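Local coordinates for extracellular solute-binding protein (PDB 4P98) that probably serves as the solute-binding component of an ABC transporter, as a lipoprotein of the BMP (PnrA-like) family, at residues 68-79 against 93-103. Sequence-based numbering, arbitrary orientation.
Sequences IRQFAARGFDLV and VATEFPDVHFS
Leu78 and Val79 pair in parallel with His101 and Phe102, where strands 78-82 and 101-105 start side by side, joined through helix 84-94 as a beta-alpha-beta unit. Val79 N donates to His101 O at 2.8 Å, and Val79 O accepts from Ser103 N. Just before the pairing, Asp77 O takes two bonds from His101, from its N and, at 3.0 Å, from its ring ND1, reaching the carbonyl from opposite faces; histidine suits the spot because its ring can donate beside its own amide. On the face carrying Val79 and Phe102, Val79 CB lies 3.7 Å from Phe102 CD2, while Ile68 CG2 meets that ring's edge. Ala72, small enough for close approach, sets CB over the Phe97 ring, 3.5 Å from its centroid, in a CH-pi contact. A bend at chi3 (-64°) turns Arg69 side-on to Glu96: NE to OE1 at 2.8 Å and NH2 to OE2 at 2.7 Å, the planes only 9° apart. Arg69 NH2 also bridges to Glu65. A leucine here would probably leave the Glu96 carboxylate without its mate and free to turn. Apolar packing and a two-pronged salt bridge thus join helix 61-73 to the turn Ala94 to Phe97 in this Rossmann-like lobe.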
ATOM      1  N   ILE A  68       3.365  22.064   6.956  1.00 19.85           N
ATOM      2  CA  ILE A  68       2.520  21.579   8.046  1.00 17.49           C
ATOM      3  C   ILE A  68       2.171  22.744   8.990  1.00 17.61           C
ATOM      4  O   ILE A  68       1.008  22.949   9.342  1.00 18.90           O
ATOM      5  CB  ILE A  68       3.220  20.419   8.807  1.00 16.14           C
ATOM      6  CG1 ILE A  68       3.325  19.193   7.905  1.00 16.12           C
ATOM      7  CG2 ILE A  68       2.468  20.072  10.086  1.00 15.30           C
ATOM      8  CD1 ILE A  68       4.365  18.191   8.356  1.00 16.57           C
ATOM      9  N   ARG A  69       3.173  23.527   9.378  1.00 18.96           N
ATOM     10  CA  ARG A  69       2.958  24.662  10.273  1.00 19.77           C
ATOM     11  C   ARG A  69       1.945  25.646   9.684  1.00 18.95           C
ATOM     12  O   ARG A  69       1.065  26.137  10.392  1.00 17.75           O
ATOM     13  CB  ARG A  69       4.278  25.384  10.572  1.00 21.56           C
ATOM     14  CG  ARG A  69       4.123  26.559  11.532  1.00 23.61           C
ATOM     15  CD  ARG A  69       5.452  27.161  11.969  1.00 23.48           C
ATOM     16  NE  ARG A  69       6.235  26.199  12.734  1.00 22.23           N
ATOM     17  CZ  ARG A  69       7.293  25.535  12.283  1.00 23.17           C
ATOM     18  NH1 ARG A  69       7.766  25.738  11.052  1.00 24.40           N
ATOM     19  NH2 ARG A  69       7.897  24.667  13.085  1.00 21.59           N
ATOM     20  N   GLN A  70       2.077  25.917   8.392  1.00 19.06           N
ATOM     21  CA  GLN A  70       1.213  26.869   7.701  1.00 22.41           C
ATOM     22  C   GLN A  70      -0.246  26.419   7.699  1.00 22.26           C
ATOM     23  O   GLN A  70      -1.142  27.229   7.908  1.00 22.64           O
ATOM     24  CB  GLN A  70       1.717  27.083   6.263  1.00 27.39           C
ATOM     25  CG  GLN A  70       0.829  27.959   5.408  1.00 34.65           C
ATOM     26  CD  GLN A  70       1.424  28.239   4.039  1.00 46.05           C
ATOM     27  OE1 GLN A  70       2.254  27.472   3.525  1.00 53.17           O
ATOM     28  NE2 GLN A  70       1.002  29.338   3.439  1.00 47.97           N
ATOM     29  N   PHE A  71      -0.499  25.131   7.479  1.00 21.06           N
ATOM     30  CA  PHE A  71      -1.869  24.628   7.549  1.00 20.88           C
ATOM     31  C   PHE A  71      -2.442  24.753   8.958  1.00 20.67           C
ATOM     32  O   PHE A  71      -3.594  25.150   9.132  1.00 21.67           O
ATOM     33  CB  PHE A  71      -1.963  23.172   7.074  1.00 19.93           C
ATOM     34  CG  PHE A  71      -1.964  23.019   5.579  1.00 21.53           C
ATOM     35  CD1 PHE A  71      -2.954  23.622   4.806  1.00 23.65           C
ATOM     36  CD2 PHE A  71      -1.003  22.256   4.941  1.00 20.38           C
ATOM     37  CE1 PHE A  71      -2.978  23.462   3.428  1.00 23.67           C
ATOM     38  CE2 PHE A  71      -1.014  22.102   3.565  1.00 21.93           C
ATOM     39  CZ  PHE A  71      -1.999  22.709   2.804  1.00 22.71           C
ATOM     40  N   ALA A  72      -1.644  24.407   9.965  1.00 19.07           N
ATOM     41  CA  ALA A  72      -2.090  24.535  11.351  1.00 19.66           C
ATOM     42  C   ALA A  72      -2.346  25.993  11.725  1.00 19.71           C
ATOM     43  O   ALA A  72      -3.325  26.295  12.399  1.00 20.10           O
ATOM     44  CB  ALA A  72      -1.073  23.927  12.297  1.00 18.92           C
ATOM     45  N   ALA A  73      -1.459  26.886  11.296  1.00 20.63           N
ATOM     46  CA  ALA A  73      -1.584  28.315  11.612  1.00 23.18           C
ATOM     47  C   ALA A  73      -2.818  28.929  10.955  1.00 24.07           C
ATOM     48  O   ALA A  73      -3.430  29.837  11.508  1.00 29.01           O
ATOM     49  CB  ALA A  73      -0.326  29.066  11.186  1.00 25.14           C
ATOM     50  N   ARG A  74      -3.182  28.421   9.781  1.00 25.03           N
ATOM     51  CA  ARG A  74      -4.367  28.886   9.059  1.00 27.09           C
ATOM     52  C   ARG A  74      -5.682  28.306   9.582  1.00 27.99           C
ATOM     53  O   ARG A  74      -6.742  28.571   9.022  1.00 32.70           O
ATOM     54  CB  ARG A  74      -4.238  28.559   7.573  1.00 26.61           C
ATOM     55  CG  ARG A  74      -3.173  29.371   6.842  1.00 27.62           C
ATOM     56  CD  ARG A  74      -2.970  28.833   5.436  1.00 33.00           C
ATOM     57  NE  ARG A  74      -4.255  28.761   4.741  1.00 36.82           N
ATOM     58  CZ  ARG A  74      -4.509  28.030   3.661  1.00 38.37           C
ATOM     59  NH1 ARG A  74      -3.562  27.279   3.101  1.00 40.28           N
ATOM     60  NH2 ARG A  74      -5.732  28.059   3.142  1.00 40.71           N
ATOM     61  N   GLY A  75      -5.621  27.500  10.637  1.00 27.24           N
ATOM     62  CA  GLY A  75      -6.832  26.964  11.259  1.00 28.04           C
ATOM     63  C   GLY A  75      -7.423  25.727  10.597  1.00 26.59           C
ATOM     64  O   GLY A  75      -8.623  25.490  10.697  1.00 28.44           O
ATOM     65  N   PHE A  76      -6.601  24.926   9.921  1.00 23.53           N
ATOM     66  CA  PHE A  76      -7.058  23.614   9.486  1.00 21.00           C
ATOM     67  C   PHE A  76      -7.333  22.761  10.730  1.00 19.72           C
ATOM     68  O   PHE A  76      -6.687  22.916  11.765  1.00 20.64           O
ATOM     69  CB  PHE A  76      -6.060  22.950   8.529  1.00 20.57           C
ATOM     70  CG  PHE A  76      -6.255  23.351   7.093  1.00 22.54           C
ATOM     71  CD1 PHE A  76      -6.039  24.663   6.687  1.00 25.55           C
ATOM     72  CD2 PHE A  76      -6.682  22.432   6.151  1.00 23.80           C
ATOM     73  CE1 PHE A  76      -6.234  25.039   5.364  1.00 25.41           C
ATOM     74  CE2 PHE A  76      -6.874  22.803   4.829  1.00 25.96           C
ATOM     75  CZ  PHE A  76      -6.651  24.111   4.437  1.00 26.40           C
ATOM     76  N   ASP A  77      -8.326  21.892  10.636  1.00 19.51           N
ATOM     77  CA  ASP A  77      -8.749  21.052  11.766  1.00 19.28           C
ATOM     78  C   ASP A  77      -7.873  19.810  11.922  1.00 17.30           C
ATOM     79  O   ASP A  77      -7.601  19.364  13.025  1.00 17.30           O
ATOM     80  CB  ASP A  77     -10.184  20.615  11.538  1.00 20.65           C
ATOM     81  CG  ASP A  77     -11.137  21.781  11.531  1.00 20.92           C
ATOM     82  OD1 ASP A  77     -11.350  22.354  12.601  1.00 23.19           O
ATOM     83  OD2 ASP A  77     -11.648  22.134  10.465  1.00 21.59           O
ATOM     84  N   LEU A  78      -7.443  19.277  10.791  1.00 16.09           N
ATOM     85  CA  LEU A  78      -6.715  18.023  10.726  1.00 15.19           C
ATOM     86  C   LEU A  78      -5.604  18.109   9.699  1.00 15.48           C
ATOM     87  O   LEU A  78      -5.860  18.408   8.522  1.00 15.91           O
ATOM     88  CB  LEU A  78      -7.669  16.909  10.312  1.00 15.17           C
ATOM     89  CG  LEU A  78      -7.074  15.509  10.153  1.00 15.07           C
ATOM     90  CD1 LEU A  78      -6.450  15.011  11.439  1.00 16.20           C
ATOM     91  CD2 LEU A  78      -8.145  14.557   9.672  1.00 15.59           C
ATOM     92  N   VAL A  79      -4.382  17.820  10.138  1.00 14.47           N
ATOM     93  CA  VAL A  79      -3.216  17.792   9.266  1.00 14.53           C
ATOM     94  C   VAL A  79      -2.616  16.383   9.266  1.00 13.68           C
ATOM     95  O   VAL A  79      -2.141  15.880  10.291  1.00 13.20           O
ATOM     96  CB  VAL A  79      -2.163  18.833   9.676  1.00 15.25           C
ATOM     97  CG1 VAL A  79      -1.041  18.891   8.644  1.00 15.97           C
ATOM     98  CG2 VAL A  79      -2.811  20.195   9.832  1.00 15.34           C
ATOM     99  N   VAL A  93       5.570  19.749  14.907  1.00 14.44           N
ATOM    100  CA  VAL A  93       4.627  20.849  14.760  1.00 15.26           C
ATOM    101  C   VAL A  93       3.415  20.637  15.666  1.00 15.23           C
ATOM    102  O   VAL A  93       2.892  21.596  16.220  1.00 16.32           O
ATOM    103  CB  VAL A  93       4.225  21.069  13.287  1.00 16.31           C
ATOM    104  CG1 VAL A  93       3.208  22.193  13.148  1.00 17.91           C
ATOM    105  CG2 VAL A  93       5.464  21.407  12.468  1.00 17.93           C
ATOM    106  N   ALA A  94       2.997  19.385  15.846  1.00 14.24           N
ATOM    107  CA  ALA A  94       1.896  19.075  16.756  1.00 15.27           C
ATOM    108  C   ALA A  94       2.063  19.722  18.138  1.00 15.81           C
ATOM    109  O   ALA A  94       1.087  20.209  18.704  1.00 17.27           O
ATOM    110  CB  ALA A  94       1.713  17.562  16.899  1.00 16.58           C
ATOM    111  N   THR A  95       3.294  19.752  18.653  1.00 15.61           N
ATOM    112  CA  THR A  95       3.567  20.351  19.961  1.00 17.19           C
ATOM    113  C   THR A  95       3.286  21.855  19.982  1.00 17.28           C
ATOM    114  O   THR A  95       3.046  22.405  21.045  1.00 17.00           O
ATOM    115  CB  THR A  95       5.022  20.123  20.420  1.00 18.17           C
ATOM    116  OG1 THR A  95       5.916  20.884  19.590  1.00 20.29           O
ATOM    117  CG2 THR A  95       5.394  18.632  20.365  1.00 18.86           C
ATOM    118  N   GLU A  96       3.320  22.508  18.817  1.00 17.66           N
ATOM    119  CA  GLU A  96       3.066  23.950  18.700  1.00 19.20           C
ATOM    120  C   GLU A  96       1.581  24.321  18.667  1.00 20.06           C
ATOM    121  O   GLU A  96       1.224  25.472  18.931  1.00 20.94           O
ATOM    122  CB  GLU A  96       3.721  24.513  17.428  1.00 19.55           C
ATOM    123  CG  GLU A  96       5.217  24.277  17.293  1.00 19.53           C
ATOM    124  CD  GLU A  96       5.757  24.666  15.915  1.00 22.78           C
ATOM    125  OE1 GLU A  96       5.087  25.418  15.173  1.00 22.02           O
ATOM    126  OE2 GLU A  96       6.857  24.208  15.550  1.00 25.94           O
ATOM    127  N   PHE A  97       0.726  23.364  18.320  1.00 19.10           N
ATOM    128  CA  PHE A  97      -0.692  23.630  18.086  1.00 19.27           C
ATOM    129  C   PHE A  97      -1.528  22.570  18.807  1.00 20.88           C
ATOM    130  O   PHE A  97      -2.070  21.667  18.167  1.00 18.14           O
ATOM    131  CB  PHE A  97      -1.004  23.596  16.591  1.00 18.08           C
ATOM    132  CG  PHE A  97      -0.320  24.671  15.793  1.00 19.75           C
ATOM    133  CD1 PHE A  97      -0.916  25.915  15.615  1.00 21.59           C
ATOM    134  CD2 PHE A  97       0.907  24.429  15.186  1.00 21.17           C
ATOM    135  CE1 PHE A  97      -0.281  26.905  14.871  1.00 22.27           C
ATOM    136  CE2 PHE A  97       1.545  25.413  14.444  1.00 21.96           C
ATOM    137  CZ  PHE A  97       0.943  26.653  14.275  1.00 21.05           C
ATOM    138  N   PRO A  98      -1.641  22.687  20.138  1.00 22.70           N
ATOM    139  CA  PRO A  98      -2.323  21.675  20.957  1.00 23.93           C
ATOM    140  C   PRO A  98      -3.782  21.423  20.581  1.00 22.17           C
ATOM    141  O   PRO A  98      -4.283  20.335  20.826  1.00 25.64           O
ATOM    142  CB  PRO A  98      -2.245  22.235  22.385  1.00 26.47           C
ATOM    143  CG  PRO A  98      -1.275  23.365  22.345  1.00 27.82           C
ATOM    144  CD  PRO A  98      -1.157  23.831  20.932  1.00 25.13           C
ATOM    145  N   ASP A  99      -4.458  22.420  20.017  1.00 21.37           N
ATOM    146  CA  ASP A  99      -5.868  22.282  19.634  1.00 23.30           C
ATOM    147  C   ASP A  99      -6.076  21.873  18.172  1.00 20.64           C
ATOM    148  O   ASP A  99      -7.212  21.719  17.740  1.00 23.57           O
ATOM    149  CB  ASP A  99      -6.631  23.584  19.926  1.00 26.40           C
ATOM    150  CG  ASP A  99      -6.753  23.869  21.411  1.00 31.20           C
ATOM    151  OD1 ASP A  99      -6.741  22.916  22.218  1.00 35.40           O
ATOM    152  OD2 ASP A  99      -6.869  25.054  21.778  1.00 37.17           O
ATOM    153  N   VAL A 100      -4.995  21.712  17.413  1.00 18.67           N
ATOM    154  CA  VAL A 100      -5.073  21.194  16.046  1.00 16.88           C
ATOM    155  C   VAL A 100      -4.791  19.695  16.110  1.00 16.55           C
ATOM    156  O   VAL A 100      -4.053  19.227  16.980  1.00 16.31           O
ATOM    157  CB  VAL A 100      -4.090  21.930  15.118  1.00 17.38           C
ATOM    158  CG1 VAL A 100      -4.171  21.413  13.689  1.00 17.33           C
ATOM    159  CG2 VAL A 100      -4.396  23.431  15.139  1.00 17.72           C
ATOM    160  N   HIS A 101      -5.393  18.946  15.196  1.00 16.09           N
ATOM    161  CA  HIS A 101      -5.311  17.492  15.197  1.00 15.75           C
ATOM    162  C   HIS A 101      -4.404  17.020  14.063  1.00 14.34           C
ATOM    163  O   HIS A 101      -4.467  17.550  12.954  1.00 15.56           O
ATOM    164  CB  HIS A 101      -6.724  16.913  15.081  1.00 16.24           C
ATOM    165  CG  HIS A 101      -7.689  17.519  16.054  1.00 16.28           C
ATOM    166  ND1 HIS A 101      -8.598  18.492  15.698  1.00 18.17           N
ATOM    167  CD2 HIS A 101      -7.831  17.344  17.387  1.00 18.52           C
ATOM    168  CE1 HIS A 101      -9.289  18.858  16.766  1.00 18.26           C
ATOM    169  NE2 HIS A 101      -8.841  18.178  17.803  1.00 18.69           N
ATOM    170  N   PHE A 102      -3.548  16.044  14.356  1.00 13.30           N
ATOM    171  CA  PHE A 102      -2.541  15.572  13.409  1.00 12.93           C
ATOM    172  C   PHE A 102      -2.534  14.057  13.281  1.00 12.80           C
ATOM    173  O   PHE A 102      -2.885  13.348  14.228  1.00 12.33           O
ATOM    174  CB  PHE A 102      -1.151  16.022  13.859  1.00 12.78           C
ATOM    175  CG  PHE A 102      -0.989  17.520  13.943  1.00 12.99           C
ATOM    176  CD1 PHE A 102      -1.392  18.221  15.068  1.00 13.26           C
ATOM    177  CD2 PHE A 102      -0.411  18.222  12.894  1.00 14.58           C
ATOM    178  CE1 PHE A 102      -1.248  19.600  15.140  1.00 14.27           C
ATOM    179  CE2 PHE A 102      -0.252  19.602  12.963  1.00 15.01           C
ATOM    180  CZ  PHE A 102      -0.670  20.286  14.079  1.00 14.67           C
ATOM    181  N   SER A 103      -2.108  13.577  12.114  1.00 11.86           N
ATOM    182  CA  SER A 103      -1.905  12.150  11.873  1.00 11.79           C
ATOM    183  C   SER A 103      -0.521  11.908  11.309  1.00 12.18           C
ATOM    184  O   SER A 103      -0.036  12.678  10.474  1.00 13.37           O
ATOM    185  CB  SER A 103      -2.954  11.617  10.912  1.00 11.30           C
ATOM    186  OG  SER A 103      -2.626  10.327  10.431  1.00 11.93           O
TER